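Long-range contacts in NAD(P)H dehydrogenase (quinone) (Deinococcus radiodurans, PDB 1YDG), which catalyses the reduction of quinones to quinols by NADH or NADPH as an FMN-dependent homotetrameric flavoprotein: residues Ile11-Ser15 and Thr94-Phe100; Thr150-Tyr154 and Asn165-Ala169; Val158-Ser162 and Asn181-Ser185. All coordinates share one frame; numbering follows the deposited sequence.

Interaction 1 (Ile11-Ser15 and Thr94-Phe100). With SO4 (sulfate ion), chain J.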
ATOM      1  N   ILE B  11     -11.423 -20.948  -6.527  1.00 13.83           N
ATOM      2  CA  ILE B  11     -11.991 -19.709  -5.981  1.00 13.51           C
ATOM      3  C   ILE B  11     -12.091 -19.908  -4.484  1.00 13.34           C
ATOM      4  O   ILE B  11     -12.908 -20.716  -4.026  1.00 13.98           O
ATOM      5  CB  ILE B  11     -13.406 -19.414  -6.530  1.00 13.84           C
ATOM      6  CG1 ILE B  11     -13.479 -19.555  -8.062  1.00 14.89           C
ATOM      7  CG2 ILE B  11     -13.892 -18.038  -6.088  1.00 14.10           C
ATOM      8  CD1 ILE B  11     -12.543 -18.685  -8.815  1.00 16.79           C
ATOM      9  N   VAL B  12     -11.243 -19.207  -3.730  1.00 12.38           N
ATOM     10  CA  VAL B  12     -11.204 -19.291  -2.268  1.00 12.23           C
ATOM     11  C   VAL B  12     -11.741 -17.964  -1.730  1.00 12.04           C
ATOM     12  O   VAL B  12     -11.202 -16.880  -2.037  1.00 11.18           O
ATOM     13  CB  VAL B  12      -9.776 -19.533  -1.720  1.00 12.10           C
ATOM     14  CG1 VAL B  12      -9.783 -19.599  -0.198  1.00 11.90           C
ATOM     15  CG2 VAL B  12      -9.189 -20.794  -2.294  1.00 13.97           C
ATOM     16  N   PHE B  13     -12.844 -18.042  -0.995  1.00 11.29           N
ATOM     17  CA  PHE B  13     -13.555 -16.850  -0.557  1.00 11.64           C
ATOM     18  C   PHE B  13     -13.953 -16.979   0.900  1.00 11.96           C
ATOM     19  O   PHE B  13     -14.286 -18.078   1.384  1.00 12.48           O
ATOM     20  CB  PHE B  13     -14.792 -16.593  -1.430  1.00 11.50           C
ATOM     21  CG  PHE B  13     -15.944 -17.508  -1.122  1.00 11.94           C
ATOM     22  CD1 PHE B  13     -16.960 -17.099  -0.264  1.00 10.18           C
ATOM     23  CD2 PHE B  13     -15.975 -18.788  -1.643  1.00 10.94           C
ATOM     24  CE1 PHE B  13     -17.995 -17.938   0.049  1.00 12.45           C
ATOM     25  CE2 PHE B  13     -17.018 -19.651  -1.329  1.00 11.92           C
ATOM     26  CZ  PHE B  13     -18.024 -19.232  -0.484  1.00 11.50           C
ATOM     27  N   TYR B  14     -13.853 -15.866   1.617  1.00 12.89           N
ATOM     28  CA  TYR B  14     -14.501 -15.723   2.903  1.00 13.15           C
ATOM     29  C   TYR B  14     -15.753 -14.868   2.728  1.00 13.95           C
ATOM     30  O   TYR B  14     -15.745 -13.891   1.968  1.00 14.07           O
ATOM     31  CB  TYR B  14     -13.593 -15.094   3.971  1.00 13.35           C
ATOM     32  CG  TYR B  14     -14.376 -14.965   5.245  1.00 11.75           C
ATOM     33  CD1 TYR B  14     -14.721 -16.091   5.972  1.00 12.20           C
ATOM     34  CD2 TYR B  14     -14.909 -13.738   5.635  1.00 13.92           C
ATOM     35  CE1 TYR B  14     -15.521 -15.992   7.117  1.00 11.91           C
ATOM     36  CE2 TYR B  14     -15.728 -13.625   6.762  1.00 12.51           C
ATOM     37  CZ  TYR B  14     -16.023 -14.763   7.498  1.00 12.40           C
ATOM     38  OH  TYR B  14     -16.819 -14.673   8.596  1.00 13.62           O
ATOM     39  N   SER B  15     -16.822 -15.232   3.430  1.00 13.98           N
ATOM     40  CA  SER B  15     -18.054 -14.449   3.445  1.00 14.69           C
ATOM     41  C   SER B  15     -18.731 -14.599   4.809  1.00 14.99           C
ATOM     42  O   SER B  15     -18.969 -15.731   5.265  1.00 15.00           O
ATOM     43  CB  SER B  15     -18.999 -14.913   2.327  1.00 14.86           C
ATOM     44  OG  SER B  15     -20.140 -14.067   2.257  1.00 16.81           O
ATOM     45  N   THR B  94     -10.176 -10.068   6.099  1.00 12.62           N
ATOM     46  CA  THR B  94     -10.639 -10.615   7.360  1.00 12.47           C
ATOM     47  C   THR B  94      -9.590 -11.508   8.002  1.00 11.99           C
ATOM     48  O   THR B  94      -8.806 -12.165   7.308  1.00 12.33           O
ATOM     49  CB  THR B  94     -11.898 -11.469   7.170  1.00 12.25           C
ATOM     50  OG1 THR B  94     -11.608 -12.538   6.257  1.00 11.51           O
ATOM     51  CG2 THR B  94     -13.059 -10.620   6.645  1.00 12.69           C
ATOM     52  N   SER B  95      -9.619 -11.592   9.327  1.00 12.00           N
ATOM     53  CA  SER B  95      -8.768 -12.540  10.043  1.00 12.53           C
ATOM     54  C   SER B  95      -8.998 -13.974   9.558  1.00 12.46           C
ATOM     55  O   SER B  95      -8.072 -14.776   9.547  1.00 12.08           O
ATOM     56  CB  SER B  95      -8.984 -12.454  11.560  1.00 12.78           C
ATOM     57  OG  SER B  95     -10.324 -12.736  11.900  1.00 14.20           O
ATOM     58  N   GLN B  96     -10.213 -14.282   9.109  1.00 12.56           N
ATOM     59  CA  GLN B  96     -10.529 -15.637   8.669  1.00 12.91           C
ATOM     60  C   GLN B  96      -9.713 -15.964   7.409  1.00 12.88           C
ATOM     61  O   GLN B  96      -9.122 -17.048   7.289  1.00 13.34           O
ATOM     62  CB  GLN B  96     -12.041 -15.801   8.427  1.00 13.03           C
ATOM     63  CG  GLN B  96     -12.908 -15.753   9.697  1.00 12.28           C
ATOM     64  CD  GLN B  96     -13.488 -14.367  10.011  1.00 13.19           C
ATOM     65  OE1 GLN B  96     -12.912 -13.336   9.643  1.00 14.72           O
ATOM     66  NE2 GLN B  96     -14.643 -14.346  10.687  1.00 10.92           N
ATOM     67  N   MET B  97      -9.650 -15.010   6.484  1.00 12.59           N
ATOM     68  CA  MET B  97      -8.853 -15.173   5.294  1.00 12.19           C
ATOM     69  C   MET B  97      -7.375 -15.215   5.669  1.00 11.99           C
ATOM     70  O   MET B  97      -6.649 -16.094   5.215  1.00 12.09           O
ATOM     71  CB  MET B  97      -9.143 -14.057   4.289  1.00 12.64           C
ATOM     72  CG  MET B  97      -8.228 -14.041   3.049  1.00 12.75           C
ATOM     73  SD  MET B  97      -8.323 -15.486   1.996  1.00 14.74           S
ATOM     74  CE  MET B  97      -9.805 -15.272   1.030  1.00 12.93           C
ATOM     75  N   ARG B  98      -6.924 -14.287   6.506  1.00 11.90           N
ATOM     76  CA  ARG B  98      -5.518 -14.332   6.949  1.00 12.06           C
ATOM     77  C   ARG B  98      -5.186 -15.647   7.669  1.00 11.78           C
ATOM     78  O   ARG B  98      -4.087 -16.138   7.543  1.00 11.89           O
ATOM     79  CB  ARG B  98      -5.155 -13.161   7.850  1.00 11.43           C
ATOM     80  CG  ARG B  98      -5.309 -11.767   7.227  1.00 13.59           C
ATOM     81  CD  ARG B  98      -4.656 -11.588   5.875  1.00 13.54           C
ATOM     82  NE  ARG B  98      -3.228 -11.911   5.863  1.00 14.00           N
ATOM     83  CZ  ARG B  98      -2.381 -11.590   4.884  1.00 15.25           C
ATOM     84  NH1 ARG B  98      -2.790 -10.890   3.824  1.00 16.61           N
ATOM     85  NH2 ARG B  98      -1.107 -11.950   4.971  1.00 15.36           N
ATOM     86  N   ALA B  99      -6.113 -16.183   8.456  1.00 11.93           N
ATOM     87  CA  ALA B  99      -5.872 -17.465   9.132  1.00 12.18           C
ATOM     88  C   ALA B  99      -5.600 -18.554   8.119  1.00 12.67           C
ATOM     89  O   ALA B  99      -4.699 -19.360   8.324  1.00 12.93           O
ATOM     90  CB  ALA B  99      -7.034 -17.847  10.017  1.00 12.49           C
ATOM     91  N   PHE B 100      -6.371 -18.558   7.021  1.00 12.73           N
ATOM     92  CA  PHE B 100      -6.155 -19.481   5.928  1.00 12.17           C
ATOM     93  C   PHE B 100      -4.778 -19.276   5.314  1.00 12.27           C
ATOM     94  O   PHE B 100      -4.022 -20.212   5.129  1.00 10.85           O
ATOM     95  CB  PHE B 100      -7.217 -19.327   4.833  1.00 12.02           C
ATOM     96  CG  PHE B 100      -6.941 -20.180   3.646  1.00 12.69           C
ATOM     97  CD1 PHE B 100      -6.924 -21.573   3.770  1.00 12.32           C
ATOM     98  CD2 PHE B 100      -6.629 -19.620   2.431  1.00 12.29           C
ATOM     99  CE1 PHE B 100      -6.625 -22.383   2.666  1.00 11.46           C
ATOM    100  CE2 PHE B 100      -6.323 -20.410   1.355  1.00 12.20           C
ATOM    101  CZ  PHE B 100      -6.320 -21.789   1.468  1.00 11.71           C
TER
HETATM  102  S   SO4 J1303     -19.813 -10.528   3.112  1.00 15.25           S
HETATM  103  O1  SO4 J1303     -21.267 -10.430   2.968  1.00 17.63           O
HETATM  104  O2  SO4 J1303     -19.194  -9.267   2.759  1.00 15.47           O
HETATM  105  O3  SO4 J1303     -19.536 -10.873   4.506  1.00 15.48           O
HETATM  106  O4  SO4 J1303     -19.301 -11.540   2.197  1.00 14.55           O

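Interaction 2 (Thr150-Tyr154 and Asn165-Ala169)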
ATOM      1  N   THR B 150      -2.616 -11.490 -12.027  1.00 11.81           N
ATOM      2  CA  THR B 150      -3.423 -11.196 -13.208  1.00 12.60           C
ATOM      3  C   THR B 150      -4.640 -10.315 -12.901  1.00 12.46           C
ATOM      4  O   THR B 150      -5.782 -10.707 -13.145  1.00 12.91           O
ATOM      5  CB  THR B 150      -3.918 -12.461 -13.919  1.00 11.75           C
ATOM      6  OG1 THR B 150      -4.797 -13.195 -13.049  1.00 12.55           O
ATOM      7  CG2 THR B 150      -2.758 -13.314 -14.375  1.00 13.48           C
ATOM      8  N   PRO B 151      -4.400  -9.087 -12.434  1.00 13.09           N
ATOM      9  CA  PRO B 151      -5.542  -8.230 -12.138  1.00 13.41           C
ATOM     10  C   PRO B 151      -6.243  -7.797 -13.450  1.00 13.71           C
ATOM     11  O   PRO B 151      -5.616  -7.818 -14.506  1.00 13.10           O
ATOM     12  CB  PRO B 151      -4.894  -7.059 -11.415  1.00 12.88           C
ATOM     13  CG  PRO B 151      -3.573  -6.925 -12.060  1.00 12.31           C
ATOM     14  CD  PRO B 151      -3.125  -8.381 -12.219  1.00 13.50           C
ATOM     15  N   PRO B 152      -7.534  -7.436 -13.387  1.00 14.81           N
ATOM     16  CA  PRO B 152      -8.277  -7.096 -14.597  1.00 16.53           C
ATOM     17  C   PRO B 152      -7.876  -5.807 -15.304  1.00 17.94           C
ATOM     18  O   PRO B 152      -8.077  -5.704 -16.511  1.00 18.28           O
ATOM     19  CB  PRO B 152      -9.720  -6.968 -14.107  1.00 16.36           C
ATOM     20  CG  PRO B 152      -9.636  -6.713 -12.687  1.00 15.52           C
ATOM     21  CD  PRO B 152      -8.381  -7.363 -12.188  1.00 14.93           C
ATOM     22  N   GLY B 153      -7.334  -4.835 -14.586  1.00 19.42           N
ATOM     23  CA  GLY B 153      -7.160  -3.504 -15.161  1.00 21.51           C
ATOM     24  C   GLY B 153      -8.482  -3.036 -15.767  1.00 23.11           C
ATOM     25  O   GLY B 153      -9.559  -3.314 -15.223  1.00 22.43           O
ATOM     26  N   TYR B 154      -8.401  -2.346 -16.899  1.00 25.74           N
ATOM     27  CA  TYR B 154      -9.589  -1.875 -17.603  1.00 28.26           C
ATOM     28  C   TYR B 154      -9.763  -2.608 -18.928  1.00 30.65           C
ATOM     29  O   TYR B 154     -10.224  -2.033 -19.915  1.00 31.65           O
ATOM     30  CB  TYR B 154      -9.489  -0.370 -17.843  1.00 27.57           C
ATOM     31  CG  TYR B 154      -9.510   0.449 -16.579  1.00 27.47           C
ATOM     32  CD1 TYR B 154      -8.334   0.765 -15.920  1.00 26.39           C
ATOM     33  CD2 TYR B 154     -10.710   0.919 -16.048  1.00 27.46           C
ATOM     34  CE1 TYR B 154      -8.341   1.509 -14.761  1.00 26.41           C
ATOM     35  CE2 TYR B 154     -10.728   1.676 -14.898  1.00 27.41           C
ATOM     36  CZ  TYR B 154      -9.535   1.965 -14.256  1.00 26.18           C
ATOM     37  OH  TYR B 154      -9.533   2.713 -13.115  1.00 26.64           O
ATOM     38  N   ASN B 165     -12.777  -0.875 -11.173  1.00 29.94           N
ATOM     39  CA  ASN B 165     -11.709  -1.325 -10.281  1.00 27.62           C
ATOM     40  C   ASN B 165     -10.662  -2.162 -10.999  1.00 24.45           C
ATOM     41  O   ASN B 165     -10.839  -3.340 -11.225  1.00 22.98           O
ATOM     42  CB  ASN B 165     -12.236  -2.017  -9.023  1.00 28.00           C
ATOM     43  CG  ASN B 165     -11.193  -2.036  -7.869  1.00 29.23           C
ATOM     44  OD1 ASN B 165      -9.965  -2.172  -8.084  1.00 24.41           O
ATOM     45  ND2 ASN B 165     -11.698  -1.899  -6.632  1.00 31.27           N
ATOM     46  N   PRO B 166      -9.528  -1.537 -11.325  1.00 21.67           N
ATOM     47  CA  PRO B 166      -8.484  -2.213 -12.062  1.00 20.19           C
ATOM     48  C   PRO B 166      -7.787  -3.320 -11.235  1.00 17.91           C
ATOM     49  O   PRO B 166      -7.210  -4.247 -11.800  1.00 17.23           O
ATOM     50  CB  PRO B 166      -7.522  -1.070 -12.399  1.00 19.37           C
ATOM     51  CG  PRO B 166      -7.695  -0.114 -11.315  1.00 20.57           C
ATOM     52  CD  PRO B 166      -9.139  -0.157 -10.965  1.00 21.75           C
ATOM     53  N   TYR B 167      -7.863  -3.231  -9.914  1.00 16.78           N
ATOM     54  CA  TYR B 167      -7.126  -4.163  -9.045  1.00 16.61           C
ATOM     55  C   TYR B 167      -7.892  -5.456  -8.884  1.00 16.13           C
ATOM     56  O   TYR B 167      -7.308  -6.483  -8.587  1.00 15.60           O
ATOM     57  CB  TYR B 167      -6.847  -3.554  -7.658  1.00 16.10           C
ATOM     58  CG  TYR B 167      -6.167  -2.199  -7.667  1.00 15.97           C
ATOM     59  CD1 TYR B 167      -6.531  -1.217  -6.748  1.00 16.08           C
ATOM     60  CD2 TYR B 167      -5.165  -1.886  -8.587  1.00 15.99           C
ATOM     61  CE1 TYR B 167      -5.929   0.039  -6.755  1.00 16.20           C
ATOM     62  CE2 TYR B 167      -4.538  -0.609  -8.584  1.00 12.83           C
ATOM     63  CZ  TYR B 167      -4.932   0.330  -7.672  1.00 15.41           C
ATOM     64  OH  TYR B 167      -4.341   1.573  -7.640  1.00 17.07           O
ATOM     65  N   GLY B 168      -9.202  -5.394  -9.089  1.00 16.20           N
ATOM     66  CA  GLY B 168     -10.069  -6.536  -8.899  1.00 17.62           C
ATOM     67  C   GLY B 168     -11.486  -6.102  -8.579  1.00 17.54           C
ATOM     68  O   GLY B 168     -11.720  -4.997  -8.108  1.00 16.94           O
ATOM     69  N   ALA B 169     -12.429  -6.991  -8.831  1.00 19.31           N
ATOM     70  CA  ALA B 169     -13.847  -6.716  -8.576  1.00 20.89           C
ATOM     71  C   ALA B 169     -14.032  -6.312  -7.126  1.00 22.01           C
ATOM     72  O   ALA B 169     -13.456  -6.919  -6.224  1.00 21.75           O
ATOM     73  CB  ALA B 169     -14.705  -7.945  -8.900  1.00 20.40           C
TER

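Interaction 3 (Val158-Ser162 and Asn181-Ser185)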
ATOM      1  N   VAL B 158     -16.804  -3.022 -19.046  1.00 50.30           N
ATOM      2  CA  VAL B 158     -17.707  -3.329 -17.942  1.00 50.82           C
ATOM      3  C   VAL B 158     -17.013  -3.171 -16.579  1.00 51.42           C
ATOM      4  O   VAL B 158     -17.644  -3.348 -15.530  1.00 51.64           O
ATOM      5  CB  VAL B 158     -18.332  -4.735 -18.121  1.00 51.08           C
ATOM      6  CG1 VAL B 158     -17.519  -5.836 -17.377  1.00 50.88           C
ATOM      7  CG2 VAL B 158     -19.796  -4.698 -17.701  1.00 51.60           C
ATOM      8  N   ILE B 159     -15.722  -2.824 -16.613  1.00 51.81           N
ATOM      9  CA  ILE B 159     -14.981  -2.382 -15.427  1.00 51.96           C
ATOM     10  C   ILE B 159     -15.492  -0.975 -15.102  1.00 52.03           C
ATOM     11  O   ILE B 159     -15.937  -0.709 -13.982  1.00 51.99           O
ATOM     12  CB  ILE B 159     -13.428  -2.340 -15.655  1.00 52.23           C
ATOM     13  CG1 ILE B 159     -12.945  -3.516 -16.525  1.00 52.76           C
ATOM     14  CG2 ILE B 159     -12.690  -2.316 -14.319  1.00 52.03           C
ATOM     15  CD1 ILE B 159     -13.606  -4.850 -16.225  1.00 53.47           C
ATOM     16  N   PHE B 160     -15.423  -0.099 -16.111  1.00 52.09           N
ATOM     17  CA  PHE B 160     -16.042   1.229 -16.099  1.00 51.94           C
ATOM     18  C   PHE B 160     -17.432   1.146 -15.484  1.00 51.77           C
ATOM     19  O   PHE B 160     -17.727   1.817 -14.497  1.00 51.65           O
ATOM     20  CB  PHE B 160     -16.172   1.768 -17.545  1.00 52.36           C
ATOM     21  CG  PHE B 160     -14.944   2.498 -18.073  1.00 52.82           C
ATOM     22  CD1 PHE B 160     -13.679   2.340 -17.504  1.00 53.05           C
ATOM     23  CD2 PHE B 160     -15.068   3.332 -19.181  1.00 53.33           C
ATOM     24  CE1 PHE B 160     -12.566   3.017 -18.022  1.00 52.90           C
ATOM     25  CE2 PHE B 160     -13.963   4.011 -19.703  1.00 53.00           C
ATOM     26  CZ  PHE B 160     -12.707   3.847 -19.121  1.00 53.27           C
ATOM     27  N   LYS B 161     -18.271   0.296 -16.073  1.00 51.39           N
ATOM     28  CA  LYS B 161     -19.679   0.207 -15.701  1.00 50.93           C
ATOM     29  C   LYS B 161     -19.889  -0.323 -14.272  1.00 50.35           C
ATOM     30  O   LYS B 161     -20.903   0.012 -13.631  1.00 50.53           O
ATOM     31  CB  LYS B 161     -20.446  -0.640 -16.732  1.00 51.32           C
ATOM     32  CG  LYS B 161     -20.518   0.023 -18.112  1.00 51.69           C
ATOM     33  CD  LYS B 161     -21.448  -0.717 -19.083  1.00 52.06           C
ATOM     34  CE  LYS B 161     -20.693  -1.710 -19.969  1.00 52.86           C
ATOM     35  NZ  LYS B 161     -20.039  -1.055 -21.144  1.00 53.70           N
ATOM     36  N   SER B 162     -18.925  -1.112 -13.777  1.00 48.98           N
ATOM     37  CA  SER B 162     -18.940  -1.641 -12.394  1.00 47.73           C
ATOM     38  C   SER B 162     -18.478  -0.646 -11.316  1.00 46.43           C
ATOM     39  O   SER B 162     -18.592  -0.935 -10.122  1.00 46.71           O
ATOM     40  CB  SER B 162     -18.064  -2.902 -12.296  1.00 48.09           C
ATOM     41  OG  SER B 162     -16.675  -2.575 -12.343  1.00 48.82           O
ATOM     42  N   ASN B 181     -23.369  -4.912 -13.358  1.00 37.45           N
ATOM     43  CA  ASN B 181     -22.057  -4.324 -13.604  1.00 36.50           C
ATOM     44  C   ASN B 181     -20.979  -5.017 -12.760  1.00 34.72           C
ATOM     45  O   ASN B 181     -19.893  -5.356 -13.250  1.00 33.61           O
ATOM     46  CB  ASN B 181     -22.079  -2.821 -13.297  1.00 37.07           C
ATOM     47  CG  ASN B 181     -23.378  -2.138 -13.751  1.00 40.61           C
ATOM     48  OD1 ASN B 181     -23.593  -1.911 -14.956  1.00 43.81           O
ATOM     49  ND2 ASN B 181     -24.256  -1.812 -12.781  1.00 42.49           N
ATOM     50  N   ASP B 182     -21.300  -5.223 -11.485  1.00 33.08           N
ATOM     51  CA  ASP B 182     -20.458  -6.017 -10.594  1.00 31.78           C
ATOM     52  C   ASP B 182     -20.290  -7.452 -11.092  1.00 30.15           C
ATOM     53  O   ASP B 182     -19.184  -7.983 -11.077  1.00 29.33           O
ATOM     54  CB  ASP B 182     -21.009  -5.983  -9.166  1.00 31.81           C
ATOM     55  CG  ASP B 182     -20.847  -4.610  -8.514  1.00 33.05           C
ATOM     56  OD1 ASP B 182     -19.953  -3.836  -8.944  1.00 35.70           O
ATOM     57  OD2 ASP B 182     -21.601  -4.299  -7.571  1.00 34.73           O
ATOM     58  N   ARG B 183     -21.373  -8.051 -11.573  1.00 28.50           N
ATOM     59  CA  ARG B 183     -21.347  -9.426 -12.066  1.00 27.78           C
ATOM     60  C   ARG B 183     -20.540  -9.568 -13.345  1.00 26.24           C
ATOM     61  O   ARG B 183     -19.845 -10.553 -13.525  1.00 24.97           O
ATOM     62  CB  ARG B 183     -22.768  -9.954 -12.273  1.00 27.66           C
ATOM     63  CG  ARG B 183     -23.542 -10.064 -10.966  1.00 28.12           C
ATOM     64  CD  ARG B 183     -24.905 -10.720 -11.127  1.00 29.65           C
ATOM     65  NE  ARG B 183     -25.618 -10.834  -9.846  1.00 30.35           N
ATOM     66  CZ  ARG B 183     -25.368 -11.740  -8.897  1.00 33.12           C
ATOM     67  NH1 ARG B 183     -24.391 -12.643  -9.035  1.00 33.61           N
ATOM     68  NH2 ARG B 183     -26.094 -11.735  -7.777  1.00 33.03           N
ATOM     69  N   ALA B 184     -20.632  -8.581 -14.225  1.00 25.34           N
ATOM     70  CA  ALA B 184     -19.870  -8.602 -15.486  1.00 24.52           C
ATOM     71  C   ALA B 184     -18.392  -8.349 -15.240  1.00 23.49           C
ATOM     72  O   ALA B 184     -17.530  -8.875 -15.946  1.00 24.31           O
ATOM     73  CB  ALA B 184     -20.429  -7.557 -16.435  1.00 24.90           C
ATOM     74  N   SER B 185     -18.112  -7.551 -14.221  1.00 21.94           N
ATOM     75  CA  SER B 185     -16.756  -7.276 -13.782  1.00 21.23           C
ATOM     76  C   SER B 185     -16.073  -8.572 -13.325  1.00 19.93           C
ATOM     77  O   SER B 185     -14.975  -8.919 -13.784  1.00 19.57           O
ATOM     78  CB  SER B 185     -16.807  -6.250 -12.655  1.00 21.25           C
ATOM     79  OG  SER B 185     -15.569  -5.608 -12.481  1.00 23.09           O
TER

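Interaction 1 (Ile11-Ser15 and Thr94-Phe100)
V12 and Y14 face M97, Q96 and F100 where the strand 8-13 of the flavodoxin-like fold, just before its phosphate-binding loop, packs against helix 95-102. The Y14 ring swings out with CG anti to the backbone N (chi1 179°), and Q96 lies over one of its faces. Q96 CB sits 3.9 Å from the Y14 ring centroid, a CH-pi contact. From there a bend at chi2 (95°) carries the Q96 chain along the ring, leaving its amide stacked on Y14 with the two planes 25° apart. Q96 NE2 ends 3.0 Å from Y14 OH, yet the angle is too poor for a hydrogen bond. Both groups turn instead to E45, whose OE2 pairs with Y14 OH and whose OE1 takes Q96 NE2; Y14 OH also bonds S16 OG. A phenylalanine in place of Y14 would probably still pack under Q96 but would leave E45 OE2 and S16 OG without this partner and the E45 carboxylate freer to turn. T94 crosses Y14 at about a right angle and caps the helix: its OG1, set obliquely to the ring, accepts from M97 N at 3.2 Å. M97 CE comes to 3.7 Å from V12 O. One helical turn on from Q96, V12 CG1 meets F100 CE2 at 3.9 Å. Beyond Y14, the loop holds a sulfate, probably from the crystallisation liquor, that also bonds S16 N, T17 OG1, T19 N and G20 N, consistent with a stand-in for the FMN phosphate; S15 OG donates to its O4 at 2.7 Å.

Interaction 2 (Thr150-Tyr154 and Asn165-Ala169)
Two loops of the flavodoxin-like domain, one leaving strand 148-149 and the other entering strand 170-172, meet through G153 and P166. G153 N donates to P166 O over 2.9 Å, arriving in the carbonyl plane on a lone pair, though the N-H is bent to 140°. The same oxygen is hemmed in by proline carbons, with P152 CD 3.4 Å from P166 O and P151 CB beside it. In return P166 CA points its hydrogen at G153 O, 3.5 Å away. That weak contact matters because the buried G153 O has no conventional hydrogen-bond partner in the model.

Y154 runs beside the P166 ring, pointing the same way. Its CG is anti to the carbonyl carbon (chi1 -66°), which lays the ring alongside the proline: Y154 CE1 touches P166 CB at 3.6 Å, and Y154 OH reaches P166 CD at 3.6 Å. Other subunits close over this surface. W108 of the third subunit meets Y154 edge-to-face, while Y167 OH bonds H144 of the third subunit, an FMN-site residue, and T133 of the fourth.

The backbone at G168 would jam a side chain against the preceding carbonyl. N165 ND2 makes a separate hydrogen bond to S170 OG. N165 OD1 accepts from Y167 N, the backbone N two residues on, at 3.0 Å: an Asx turn shortly before strand 170-172.

Interaction 3 (Val158-Ser162 and Asn181-Ser185)
The amide of N181 has the carbonyl oxygen of K161 over one face, with K161 O 3.3 Å from N181 CG, while K161 CB stands 3.8 Å from N181 OD1. K161 O also presses on the root of that side chain, 3.1 Å from N181 CB, a close fit with no hydrogen bond in it. A second flat group, the carboxylate of D182, is met near its edge: S162 O comes up to OD1 a little out of the carboxylate plane, and since both are acceptors they merely abut. Farther along the same helix, the peptide joining A184 to S185 has V158 over one face as modelled. The rotation of V158 is doubtful, however, because its CG2 is placed too close to A184 CB.

These are the flanks of an antiparallel helix pair in the flavodoxin-like domain, the short, weakly bonded helix 157-162 against the start of the long C-terminal helix 180-204, their local axes 7.9 Å apart and crossing at -141°. Small residues, S162, A184 and S185, line the crossing and let the backbones come so near. S162 CB, for instance, touches N181 O at 3.2 Å.

The polar link between the helices is a relay of hydroxyls. S185 OG, anti to its own backbone N (chi1 -160°), donates to S162 OG over 3.2 Å. K161 leads its NZ away to E157 O. S162 holds OG between its backbone N and carbonyl carbon (chi1 73°), which turns it back onto its own helix, where S162 OG donates to I159 O at 2.6 Å.

Following the chain from the N terminus, interaction 1 comes first: it brings the first strand, just before the phosphate-binding loop, against helix 95-102, closing a span of some eighty residues before the other two contacts open. Interaction 2 then joins the loop after strand 148-149 to the one before strand 170-172, with helix 157-162 in between. Interaction 3 starts within that span and reaches past it to helix 180-204, so the two cross. They also touch, with I159 packed against G153, Y154 and N165. Interactions 2 and 3 thus tie the C-terminal part together, across the chain's centre from interaction 1, whose nearest atoms are about 10 Å from interaction 2.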